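Long-range contacts in ethanolamine utilization protein EutL (Clostridium perfringens E str. JGS1987, PDB 4TME), which builds, as a trimer, part of the shell of the ethanolamine-utilization microcompartment and binds ethanolamine, which probably controls pore opening: residues C[14-19]-C[36-41]; C[61-66]-C[86-91]; C[68-73]-C[181-186]; C[122-127]-C[149-154]. All blocks are in the same frame, centred on the assembly; numbering follows the deposited sequence. Where two conformers were deposited one is given.

From the N terminus, contact 1 closes first, laying the end of strand 10-16 against strand 35-41 at one edge of the four-stranded sheet. After helix 44-57 the chain enters strand 61-67, and contact 2 pairs it with strand 83-89, finishing that sheet; strands 35-41 and 83-89 are neighbours, so the two contacts touch. Contact 3 opens between the strands of contact 2 and closes over a hundred residues later, so the two cross, and the salt bridge from Arg66 to Glu181 joins them. Contact 4 opens and closes within that long span. It meets contact 3 where strands 146-152 and 185-191 are neighbours, Ala185 N facing Ala152 O, so contact 3 joins the two sheets.

Contact 1 (C[14-19]-C[36-41]); sequences KIISNV and LGLITA
The edge of the four-stranded antiparallel sheet of a BMC fold is closed here, where strand 14-16 pairs with strand 36-41. Lys14 and Leu38 form one hydrogen-bonded pair, with Leu38 N reaching Lys14 O at 2.8 Å and an almost straight N-H...O angle of 174°. Ile16 and Leu36 form the next, Ile16 N lying 2.8 Å from Leu36 O. Between them, Ile15 faces Gly37 in a non-hydrogen-bonded pair; Gly37 puts no side chain beside Ile15, which packs on Val95 and Leu99 of helix 92-106. The other face carries branched apolar residues that suit a buried strand. Ile16 and Leu36 lie side by side and point the same way, while Ile16 CD1 also meets Leu38 CD1 at 4.0 Å. Lys14 starts on this face, but its long chain turns away from Leu38, and NZ bonds to the backbone oxygens of Asn213 and Gly216 of the second subunit, so a strand residue also serves the trimer interface. Beyond the strand end the chain turns back, and Val19 covers the tip of Leu36: its CG2 comes to 3.8 Å from Leu36 CD1.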
loop_
_atom_site.group_PDB
_atom_site.type_symbol
_atom_site.label_atom_id
_atom_site.label_comp_id
_atom_site.label_asym_id
_atom_site.label_seq_id
_atom_site.Cartn_x
_atom_site.Cartn_y
_atom_site.Cartn_z
ATOM N N LYS C 14 3.607 18.565 -16.309
ATOM C CA LYS C 14 4.338 18.427 -17.577
ATOM C C LYS C 14 3.414 17.995 -18.709
ATOM O O LYS C 14 2.328 17.434 -18.466
ATOM C CB LYS C 14 5.486 17.393 -17.450
ATOM C CG LYS C 14 6.652 17.802 -16.598
ATOM C CD LYS C 14 7.490 18.877 -17.353
ATOM C CE LYS C 14 8.243 19.711 -16.403
ATOM N NZ LYS C 14 9.154 20.622 -17.145
ATOM N N ILE C 15 3.837 18.262 -19.943
ATOM C CA ILE C 15 3.106 17.801 -21.117
ATOM C C ILE C 15 3.982 16.843 -21.918
ATOM O O ILE C 15 5.193 17.047 -22.035
ATOM C CB ILE C 15 2.650 18.980 -22.012
ATOM C CG1 ILE C 15 1.491 19.698 -21.319
ATOM C CG2 ILE C 15 2.213 18.484 -23.422
ATOM C CD1 ILE C 15 0.972 20.923 -22.064
ATOM N N ILE C 16 3.356 15.777 -22.407
ATOM C CA ILE C 16 3.925 14.893 -23.425
ATOM C C ILE C 16 3.178 15.129 -24.733
ATOM O O ILE C 16 1.973 14.871 -24.826
ATOM C CB ILE C 16 3.804 13.385 -23.037
ATOM C CG1 ILE C 16 4.675 13.056 -21.844
ATOM C CG2 ILE C 16 4.152 12.480 -24.241
ATOM C CD1 ILE C 16 4.397 11.655 -21.252
ATOM N N SER C 17 3.867 15.633 -25.751
ATOM C CA SER C 17 3.206 15.797 -27.048
ATOM C C SER C 17 3.509 14.548 -27.867
ATOM O O SER C 17 4.564 13.922 -27.697
ATOM C CB SER C 17 3.676 17.064 -27.750
ATOM O OG SER C 17 5.075 17.070 -27.850
ATOM N N ASN C 18 2.561 14.151 -28.698
ATOM C CA ASN C 18 2.764 13.043 -29.618
ATOM C C ASN C 18 3.236 11.817 -28.845
ATOM O O ASN C 18 4.354 11.338 -29.025
ATOM C CB ASN C 18 3.772 13.434 -30.695
ATOM C CG ASN C 18 3.382 14.727 -31.407
ATOM O OD1 ASN C 18 2.244 14.885 -31.856
ATOM N ND2 ASN C 18 4.326 15.666 -31.497
ATOM N N VAL C 19 2.372 11.347 -27.958
ATOM C CA VAL C 19 2.710 10.248 -27.077
ATOM C C VAL C 19 3.131 9.035 -27.911
ATOM O O VAL C 19 2.547 8.733 -28.955
ATOM C CB VAL C 19 1.519 9.891 -26.141
ATOM C CG1 VAL C 19 0.326 9.407 -26.938
ATOM C CG2 VAL C 19 1.944 8.853 -25.127
ATOM N N LEU C 36 -0.541 14.077 -23.738
ATOM C CA LEU C 36 -0.837 13.862 -22.318
ATOM C C LEU C 36 -0.423 15.050 -21.462
ATOM O O LEU C 36 0.600 15.668 -21.714
ATOM C CB LEU C 36 -0.116 12.616 -21.787
ATOM C CG LEU C 36 -0.343 11.302 -22.541
ATOM C CD1 LEU C 36 0.524 10.216 -21.876
ATOM C CD2 LEU C 36 -1.799 10.913 -22.552
ATOM N N GLY C 37 -1.221 15.349 -20.445
ATOM C CA GLY C 37 -0.846 16.305 -19.425
ATOM C C GLY C 37 -0.720 15.545 -18.116
ATOM O O GLY C 37 -1.617 14.795 -17.751
ATOM N N LEU C 38 0.417 15.728 -17.445
ATOM C CA LEU C 38 0.787 15.020 -16.225
ATOM C C LEU C 38 0.768 15.987 -15.040
ATOM O O LEU C 38 1.319 17.094 -15.143
ATOM C CB LEU C 38 2.197 14.420 -16.359
ATOM C CG LEU C 38 2.596 13.604 -17.593
ATOM C CD1 LEU C 38 4.103 13.301 -17.577
ATOM C CD2 LEU C 38 1.812 12.310 -17.663
ATOM N N ILE C 39 0.213 15.563 -13.905
ATOM C CA ILE C 39 0.226 16.396 -12.714
ATOM C C ILE C 39 0.386 15.563 -11.453
ATOM O O ILE C 39 -0.170 14.464 -11.347
ATOM C CB ILE C 39 -1.066 17.260 -12.626
ATOM C CG1 ILE C 39 -0.955 18.295 -11.506
ATOM C CG2 ILE C 39 -2.306 16.400 -12.488
ATOM C CD1 ILE C 39 -2.075 19.361 -11.585
ATOM N N THR C 40 1.171 16.085 -10.511
ATOM C CA THR C 40 1.214 15.546 -9.150
ATOM C C THR C 40 0.978 16.652 -8.146
ATOM O O THR C 40 1.232 17.832 -8.414
ATOM C CB THR C 40 2.553 14.850 -8.807
ATOM O OG1 THR C 40 3.607 15.809 -8.764
ATOM C CG2 THR C 40 2.889 13.778 -9.827
ATOM N N ALA C 41 0.488 16.262 -6.983
ATOM C CA ALA C 41 0.110 17.203 -5.945
ATOM C C ALA C 41 0.145 16.505 -4.583
ATOM O O ALA C 41 0.237 15.278 -4.521
ATOM C CB ALA C 41 -1.279 17.750 -6.228
#

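Contact 2 (C[61-66]-C[86-91]); sequences DVVYAR and ILAGPS
A classic beta bulge marks this edge of the four-stranded BMC sheet, where Val63 and Tyr64 of strand 61-66 both face Ile86 of strand 86-89. Ile86 O accepts Val63 N at 2.9 Å and receives only a weak second bond from Tyr64 N at 3.4 Å. On the far side of the bulge Ile86 N returns a 2.8 Å bond to Tyr64 O; before it, Asp61 and Ala88 make a regular hydrogen-bonded pair. At the bulge two consecutive side chains pack on Ile86. Val63 CG2 lies 3.7 Å from Ile86 CG2, the two side chains crossing at about a right angle, while Val63 CG1 reaches Ala88 CB at 3.6 Å, a close approach allowed by the small alanine. Tyr64 CB rests 3.6 Å from Ile86 CB. A chi1 of -159° points its CG away from the main-chain nitrogen; the ring leads away from the strand pair, and OH bonds to Pro178 O of the second subunit. Asp61 OD2 is hydrogen-bonded to His33 NE2 in a loop of the same chain. The contact therefore divides its chemistry: backbone bonds and aliphatic packing hold the strands together, while the polar ends of Asp61 and Tyr64 serve a loop and the neighbouring subunit.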
loop_
_atom_site.group_PDB
_atom_site.type_symbol
_atom_site.label_atom_id
_atom_site.label_comp_id
_atom_site.label_asym_id
_atom_site.label_seq_id
_atom_site.Cartn_x
_atom_site.Cartn_y
_atom_site.Cartn_z
ATOM N N ASP C 61 -9.728 14.084 -21.510
ATOM C CA ASP C 61 -10.271 12.975 -20.715
ATOM C C ASP C 61 -9.298 12.653 -19.594
ATOM O O ASP C 61 -8.089 12.729 -19.792
ATOM C CB ASP C 61 -10.454 11.713 -21.561
ATOM C CG ASP C 61 -11.460 11.871 -22.683
ATOM O OD1 ASP C 61 -12.568 12.383 -22.442
ATOM O OD2 ASP C 61 -11.139 11.450 -23.813
ATOM N N VAL C 62 -9.794 12.251 -18.413
ATOM C CA VAL C 62 -8.885 11.719 -17.398
ATOM C C VAL C 62 -8.627 10.266 -17.721
ATOM O O VAL C 62 -9.569 9.466 -17.718
ATOM C CB VAL C 62 -9.470 11.857 -15.997
ATOM C CG1 VAL C 62 -8.515 11.267 -14.937
ATOM C CG2 VAL C 62 -9.781 13.331 -15.731
ATOM N N VAL C 63 -7.374 9.921 -18.017
ATOM C CA VAL C 63 -7.061 8.558 -18.448
ATOM C C VAL C 63 -6.262 7.806 -17.406
ATOM O O VAL C 63 -6.079 6.583 -17.519
ATOM C CB VAL C 63 -6.298 8.546 -19.792
ATOM C CG1 VAL C 63 -7.187 9.145 -20.877
ATOM C CG2 VAL C 63 -4.955 9.263 -19.696
ATOM N N TYR C 64 -5.806 8.520 -16.383
ATOM C CA TYR C 64 -5.033 7.904 -15.308
ATOM C C TYR C 64 -5.161 8.746 -14.055
ATOM O O TYR C 64 -5.052 9.976 -14.098
ATOM C CB TYR C 64 -3.562 7.761 -15.732
ATOM C CG TYR C 64 -2.793 6.711 -14.937
ATOM C CD1 TYR C 64 -2.228 7.025 -13.719
ATOM C CD2 TYR C 64 -2.650 5.422 -15.421
ATOM C CE1 TYR C 64 -1.518 6.053 -12.975
ATOM C CE2 TYR C 64 -1.951 4.467 -14.707
ATOM C CZ TYR C 64 -1.387 4.796 -13.480
ATOM O OH TYR C 64 -0.710 3.809 -12.760
ATOM N N ALA C 65 -5.412 8.099 -12.912
ATOM C CA ALA C 65 -5.618 8.823 -11.670
ATOM C C ALA C 65 -5.406 7.890 -10.496
ATOM O O ALA C 65 -6.269 7.041 -10.220
ATOM C CB ALA C 65 -7.044 9.416 -11.620
ATOM N N ARG C 66 -4.263 8.008 -9.834
ATOM C CA ARG C 66 -3.925 7.095 -8.734
ATOM C C ARG C 66 -3.277 7.818 -7.567
ATOM O O ARG C 66 -2.518 8.777 -7.760
ATOM C CB ARG C 66 -2.966 5.994 -9.201
ATOM C CG ARG C 66 -3.490 4.994 -10.238
ATOM C CD ARG C 66 -4.534 4.049 -9.663
ATOM N NE ARG C 66 -4.087 3.385 -8.419
ATOM C CZ ARG C 66 -3.215 2.378 -8.345
ATOM N NH1 ARG C 66 -2.669 1.863 -9.437
ATOM N NH2 ARG C 66 -2.889 1.859 -7.157
ATOM N N ILE C 86 -3.348 11.987 -15.066
ATOM C CA ILE C 86 -3.009 12.144 -16.474
ATOM C C ILE C 86 -4.239 12.494 -17.283
ATOM O O ILE C 86 -5.244 11.766 -17.285
ATOM C CB ILE C 86 -2.356 10.864 -17.074
ATOM C CG1 ILE C 86 -1.110 10.496 -16.275
ATOM C CG2 ILE C 86 -1.960 11.102 -18.566
ATOM C CD1 ILE C 86 -0.370 9.244 -16.749
ATOM N N LEU C 87 -4.158 13.645 -17.942
ATOM C CA LEU C 87 -5.147 14.090 -18.910
ATOM C C LEU C 87 -4.696 13.696 -20.305
ATOM O O LEU C 87 -3.502 13.715 -20.589
ATOM C CB LEU C 87 -5.317 15.615 -18.862
ATOM C CG LEU C 87 -5.885 16.201 -17.574
ATOM C CD1 LEU C 87 -5.770 17.728 -17.665
ATOM C CD2 LEU C 87 -7.332 15.801 -17.414
ATOM N N ALA C 88 -5.634 13.333 -21.167
ATOM C CA ALA C 88 -5.304 13.067 -22.568
ATOM C C ALA C 88 -6.231 13.875 -23.475
ATOM O O ALA C 88 -7.410 14.061 -23.196
ATOM C CB ALA C 88 -5.402 11.584 -22.894
ATOM N N GLY C 89 -5.672 14.352 -24.575
ATOM C CA GLY C 89 -6.444 15.119 -25.530
ATOM C C GLY C 89 -5.813 15.027 -26.902
ATOM O O GLY C 89 -4.759 14.424 -27.061
ATOM N N PRO C 90 -6.460 15.630 -27.899
ATOM C CA PRO C 90 -6.053 15.530 -29.305
ATOM C C PRO C 90 -4.846 16.371 -29.664
ATOM O O PRO C 90 -4.268 16.157 -30.726
ATOM C CB PRO C 90 -7.285 16.041 -30.060
ATOM C CG PRO C 90 -7.953 16.954 -29.103
ATOM C CD PRO C 90 -7.765 16.298 -27.762
ATOM N N SER C 91 -4.493 17.331 -28.822
ATOM C CA SER C 91 -3.384 18.228 -29.132
ATOM C C SER C 91 -2.749 18.731 -27.863
ATOM O O SER C 91 -3.368 18.716 -26.802
ATOM C CB SER C 91 -3.880 19.422 -29.952
ATOM O OG SER C 91 -4.714 20.235 -29.134
#

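Contact 3 (C[68-73]-C[181-186]); sequences MYAGAG and ETNFAG. With ETA (ethanolamine), chain K.
Ala70 takes the positive-phi corner (phi 77°) of a type II beta turn from Met68 to Gly71, an unusual place for a residue with a CB, and its N donates to Glu181 O at 2.8 Å in a nearly straight bond (176°) that joins loops more than a hundred residues apart. Gly71 N closes the turn on Met68 O at 3.2 Å, and Gly71 itself has a positive phi, readily adopted by glycine. Tyr69 and Glu181 extend the junction: Glu181 CG lies 3.6 Å from Tyr69 CE1, and a water bridges Tyr69 OH and Glu181 OE2. The same OE2 makes a salt bridge to Arg66. Around the threefold assembly, Tyr69 meets its counterparts in both neighbouring subunits, and Asn183 OD1 accepts Tyr69 N of the third subunit.

Thr182 works in two directions. Its CG2 packs on the turn, 3.4 Å from Met68 O, whereas OG1, placed between the backbone N and the carbonyl carbon (chi1 64°), turns into one of the two ethanolamine pockets. A branched hydroxyl residue suits this place because methyl and hydroxyl serve different neighbours. Glu82 and Asp44 are also hydrogen-bonded to this ligand, their negative charge being consistent with binding a cationic amine. Phe184 lines both pockets; here its ring forms a flat wall, with ethanolamine CA over its centre, 3.6 Å above the plane. The amine nitrogen itself donates to Thr182 OG1 at 3.0 Å.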
loop_
_atom_site.group_PDB
_atom_site.type_symbol
_atom_site.label_atom_id
_atom_site.label_comp_id
_atom_site.label_asym_id
_atom_site.label_seq_id
_atom_site.Cartn_x
_atom_site.Cartn_y
_atom_site.Cartn_z
ATOM N N MET C 68 -0.923 7.672 -3.886
ATOM C CA MET C 68 0.322 7.066 -3.410
ATOM C C MET C 68 0.162 6.391 -2.042
ATOM O O MET C 68 -0.528 6.913 -1.141
ATOM C CB MET C 68 1.438 8.104 -3.297
ATOM C CG MET C 68 1.710 8.863 -4.580
ATOM S SD MET C 68 2.393 7.807 -5.871
ATOM C CE MET C 68 1.202 7.980 -7.148
ATOM N N TYR C 69 0.858 5.270 -1.851
ATOM C CA TYR C 69 0.743 4.541 -0.573
ATOM C C TYR C 69 1.241 5.371 0.601
ATOM O O TYR C 69 2.351 5.906 0.581
ATOM C CB TYR C 69 1.500 3.198 -0.641
ATOM C CG TYR C 69 0.904 2.251 -1.631
ATOM C CD1 TYR C 69 -0.302 1.592 -1.354
ATOM C CD2 TYR C 69 1.533 1.987 -2.843
ATOM C CE1 TYR C 69 -0.851 0.713 -2.256
ATOM C CE2 TYR C 69 0.977 1.098 -3.764
ATOM C CZ TYR C 69 -0.223 0.473 -3.459
ATOM O OH TYR C 69 -0.786 -0.399 -4.352
ATOM N N ALA C 70 0.353 5.521 1.596
ATOM C CA ALA C 70 0.604 6.143 2.894
ATOM C C ALA C 70 0.650 7.665 2.844
ATOM O O ALA C 70 0.946 8.295 3.845
ATOM C CB ALA C 70 1.888 5.589 3.534
ATOM N N GLY C 71 0.299 8.244 1.697
ATOM C CA GLY C 71 0.039 9.678 1.610
ATOM C C GLY C 71 1.244 10.609 1.537
ATOM O O GLY C 71 2.409 10.201 1.660
ATOM N N ALA C 72 0.971 11.900 1.356
ATOM C CA ALA C 72 2.022 12.845 0.996
ATOM C C ALA C 72 3.069 13.031 2.079
ATOM O O ALA C 72 4.236 13.297 1.785
ATOM C CB ALA C 72 1.399 14.207 0.651
ATOM N N GLY C 73 2.656 12.933 3.334
ATOM C CA GLY C 73 3.586 13.132 4.434
ATOM C C GLY C 73 4.623 12.014 4.547
ATOM O O GLY C 73 5.651 12.143 5.249
ATOM N N GLU C 181 -5.176 3.965 -0.873
ATOM C CA GLU C 181 -3.716 3.967 -0.775
ATOM C C GLU C 181 -3.213 4.897 0.320
ATOM O O GLU C 181 -2.237 4.571 1.004
ATOM C CB GLU C 181 -3.067 4.355 -2.119
ATOM C CG GLU C 181 -3.176 3.265 -3.190
ATOM C CD GLU C 181 -4.490 3.265 -3.968
ATOM O OE1 GLU C 181 -5.399 4.083 -3.682
ATOM O OE2 GLU C 181 -4.607 2.434 -4.895
ATOM N N THR C 182 -3.901 6.026 0.533
ATOM C CA THR C 182 -3.465 7.005 1.517
ATOM C C THR C 182 -4.047 6.740 2.918
ATOM O O THR C 182 -3.880 7.574 3.802
ATOM C CB THR C 182 -3.841 8.453 1.120
ATOM O OG1 THR C 182 -5.267 8.617 1.075
ATOM C CG2 THR C 182 -3.239 8.813 -0.261
ATOM N N ASN C 183 -4.709 5.599 3.084
ATOM C CA ASN C 183 -5.331 5.203 4.359
ATOM C C ASN C 183 -6.491 6.107 4.768
ATOM O O ASN C 183 -6.685 6.418 5.947
ATOM C CB ASN C 183 -4.277 5.135 5.469
ATOM C CG ASN C 183 -3.222 4.089 5.170
ATOM O OD1 ASN C 183 -3.550 3.022 4.657
ATOM N ND2 ASN C 183 -1.945 4.420 5.394
ATOM N N PHE C 184 -7.262 6.511 3.768
ATOM C CA PHE C 184 -8.540 7.190 3.959
ATOM C C PHE C 184 -9.679 6.304 3.431
ATOM O O PHE C 184 -9.478 5.141 3.039
ATOM C CB PHE C 184 -8.519 8.561 3.255
ATOM C CG PHE C 184 -7.810 9.631 4.043
ATOM C CD1 PHE C 184 -6.420 9.653 4.150
ATOM C CD2 PHE C 184 -8.530 10.622 4.692
ATOM C CE1 PHE C 184 -5.781 10.664 4.880
ATOM C CE2 PHE C 184 -7.897 11.626 5.419
ATOM C CZ PHE C 184 -6.513 11.642 5.516
ATOM N N ALA C 185 -10.891 6.849 3.444
ATOM C CA ALA C 185 -12.072 6.119 3.014
ATOM C C ALA C 185 -13.167 7.126 2.756
ATOM O O ALA C 185 -12.993 8.317 3.034
ATOM C CB ALA C 185 -12.506 5.119 4.081
ATOM N N GLY C 186 -14.305 6.661 2.259
ATOM C CA GLY C 186 -15.427 7.569 2.050
ATOM C C GLY C 186 -16.274 7.119 0.885
ATOM O O GLY C 186 -16.378 5.918 0.631
HETATM C CA ETA K . -6.598 12.435 1.706
HETATM N N ETA K . -5.590 11.553 1.157
HETATM C C ETA K . -5.963 13.704 2.256
HETATM O O ETA K . -5.190 14.382 1.299
HETATM O O HOH W 1 -3.613 -0.154 -4.531
HETATM O O HOH W 2 -0.691 6.960 6.241
HETATM O O HOH W 3 -2.138 9.537 4.265
#

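Contact 4 (C[122-127]-C[149-154]); sequences CYYAQC and YLVAPP
Tyr124 leaves its strand beside Val151, its CB 3.9 Å from Val151 CB, in the antiparallel pairing of strands 122-127 and 149-152 within the second antiparallel sheet of this BMC protein. CG stands anti to the backbone N (chi1 -166°), which lays the ring along its own strand, over Gln126 CB, so that its edge meets Tyr149. CD2 passes Tyr149 O at 3.8 Å and CE2 arrives over the face of the Tyr149 ring, 3.8 Å from Tyr149 CG. The result is a T-shaped stack, with centroids 5.2 Å apart and planes at 78°. The Tyr124 ring also meets that of Phe112. At the tip, OH bonds to Thr49 OG1 of helix 44-57; Tyr149 OH similarly finds Asp45 OD1 on that helix. Tyrosine suits both places, since a flat apolar ring packs between the sheet and helix 44-57 and a hydroxyl can end on a polar helix residue.

Beneath the side chains the backbones are regularly paired. Tyr124 N donates to Val151 O at 2.8 Å, and Gln126 N to Tyr149 O at 3.0 Å. On the opposite face Leu150 CD2 approaches Ala125 CA, and Tyr123 and Ala152 pack against helix 193-212. Near the strand end Pro153 CD lies 3.3 Å from Cys122 O, a buried carbonyl oxygen without a hydrogen-bond partner.

Val151 lines an ethanolamine pocket that also includes Asp45. The tyrosine pair therefore couples the sheet to the helix carrying that aspartate, and the bond from Tyr149 probably helps to orient its carboxylate.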
loop_
_atom_site.group_PDB
_atom_site.type_symbol
_atom_site.label_atom_id
_atom_site.label_comp_id
_atom_site.label_asym_id
_atom_site.label_seq_id
_atom_site.Cartn_x
_atom_site.Cartn_y
_atom_site.Cartn_z
ATOM N N CYS C 122 -8.587 15.199 9.558
ATOM C CA CYS C 122 -9.127 16.086 8.544
ATOM C C CYS C 122 -10.067 15.330 7.616
ATOM O O CYS C 122 -10.011 14.089 7.525
ATOM C CB CYS C 122 -8.002 16.721 7.728
ATOM S SG CYS C 122 -7.052 15.506 6.780
ATOM N N TYR C 123 -10.906 16.076 6.905
ATOM C CA TYR C 123 -11.899 15.463 6.042
ATOM C C TYR C 123 -12.212 16.361 4.863
ATOM O O TYR C 123 -11.908 17.557 4.861
ATOM C CB TYR C 123 -13.193 15.189 6.820
ATOM C CG TYR C 123 -13.811 16.445 7.391
ATOM C CD1 TYR C 123 -13.458 16.911 8.653
ATOM C CD2 TYR C 123 -14.748 17.169 6.674
ATOM C CE1 TYR C 123 -14.019 18.070 9.173
ATOM C CE2 TYR C 123 -15.304 18.316 7.181
ATOM C CZ TYR C 123 -14.944 18.763 8.431
ATOM O OH TYR C 123 -15.517 19.913 8.926
ATOM N N TYR C 124 -12.820 15.746 3.861
ATOM C CA TYR C 124 -13.269 16.419 2.638
ATOM C C TYR C 124 -14.761 16.216 2.544
ATOM O O TYR C 124 -15.233 15.089 2.661
ATOM C CB TYR C 124 -12.571 15.802 1.441
ATOM C CG TYR C 124 -12.622 16.534 0.094
ATOM C CD1 TYR C 124 -12.185 17.842 -0.029
ATOM C CD2 TYR C 124 -12.988 15.844 -1.068
ATOM C CE1 TYR C 124 -12.182 18.465 -1.258
ATOM C CE2 TYR C 124 -12.985 16.467 -2.310
ATOM C CZ TYR C 124 -12.568 17.765 -2.394
ATOM O OH TYR C 124 -12.536 18.391 -3.651
ATOM N N ALA C 125 -15.497 17.295 2.344
ATOM C CA ALA C 125 -16.945 17.219 2.208
ATOM C C ALA C 125 -17.336 18.225 1.139
ATOM O O ALA C 125 -17.777 19.340 1.438
ATOM C CB ALA C 125 -17.630 17.512 3.522
ATOM N N GLN C 126 -17.105 17.827 -0.106
ATOM C CA GLN C 126 -17.159 18.740 -1.240
ATOM C C GLN C 126 -18.414 18.463 -2.036
ATOM O O GLN C 126 -18.663 17.334 -2.459
ATOM C CB GLN C 126 -15.910 18.571 -2.108
ATOM C CG GLN C 126 -15.868 19.432 -3.381
ATOM C CD GLN C 126 -15.645 20.912 -3.117
ATOM O OE1 GLN C 126 -15.289 21.324 -2.009
ATOM N NE2 GLN C 126 -15.865 21.726 -4.146
ATOM N N CYS C 127 -19.212 19.498 -2.236
ATOM C CA CYS C 127 -20.369 19.378 -3.082
ATOM C C CYS C 127 -19.914 19.724 -4.496
ATOM O O CYS C 127 -19.530 20.860 -4.762
ATOM C CB CYS C 127 -21.484 20.299 -2.609
ATOM S SG CYS C 127 -23.006 20.094 -3.551
ATOM N N TYR C 149 -18.813 14.486 -2.432
ATOM C CA TYR C 149 -17.511 13.806 -2.437
ATOM C C TYR C 149 -17.003 13.827 -1.003
ATOM O O TYR C 149 -16.606 14.875 -0.498
ATOM C CB TYR C 149 -16.583 14.530 -3.420
ATOM C CG TYR C 149 -15.293 13.813 -3.800
ATOM C CD1 TYR C 149 -14.688 12.873 -2.973
ATOM C CD2 TYR C 149 -14.678 14.106 -5.013
ATOM C CE1 TYR C 149 -13.487 12.241 -3.353
ATOM C CE2 TYR C 149 -13.514 13.506 -5.392
ATOM C CZ TYR C 149 -12.907 12.590 -4.564
ATOM O OH TYR C 149 -11.739 12.002 -4.963
ATOM N N LEU C 150 -17.116 12.672 -0.330
ATOM C CA LEU C 150 -16.934 12.571 1.124
ATOM C C LEU C 150 -15.715 11.705 1.433
ATOM O O LEU C 150 -15.671 10.544 1.014
ATOM C CB LEU C 150 -18.181 11.961 1.763
ATOM C CG LEU C 150 -19.501 12.648 1.386
ATOM C CD1 LEU C 150 -20.695 11.971 2.065
ATOM C CD2 LEU C 150 -19.473 14.128 1.729
ATOM N N VAL C 151 -14.729 12.270 2.134
ATOM C CA VAL C 151 -13.513 11.536 2.479
ATOM C C VAL C 151 -13.096 11.834 3.915
ATOM O O VAL C 151 -13.103 12.974 4.335
ATOM C CB VAL C 151 -12.345 11.893 1.532
ATOM C CG1 VAL C 151 -11.108 11.045 1.857
ATOM C CG2 VAL C 151 -12.749 11.682 0.083
ATOM N N ALA C 152 -12.750 10.793 4.665
ATOM C CA ALA C 152 -12.203 10.966 6.005
ATOM C C ALA C 152 -11.376 9.740 6.370
ATOM O O ALA C 152 -11.332 8.773 5.619
ATOM C CB ALA C 152 -13.333 11.183 7.025
ATOM N N PRO C 153 -10.692 9.782 7.523
ATOM C CA PRO C 153 -9.951 8.570 7.896
ATOM C C PRO C 153 -10.928 7.409 8.149
ATOM O O PRO C 153 -12.122 7.644 8.276
ATOM C CB PRO C 153 -9.196 8.998 9.158
ATOM C CG PRO C 153 -9.080 10.513 9.016
ATOM C CD PRO C 153 -10.405 10.911 8.425
ATOM N N PRO C 154 -10.435 6.168 8.196
ATOM C CA PRO C 154 -11.315 4.991 8.088
ATOM C C PRO C 154 -12.538 4.939 9.029
ATOM O O PRO C 154 -13.640 4.798 8.500
ATOM C CB PRO C 154 -10.343 3.833 8.366
ATOM C CG PRO C 154 -9.054 4.364 7.781
ATOM C CD PRO C 154 -9.013 5.773 8.241
#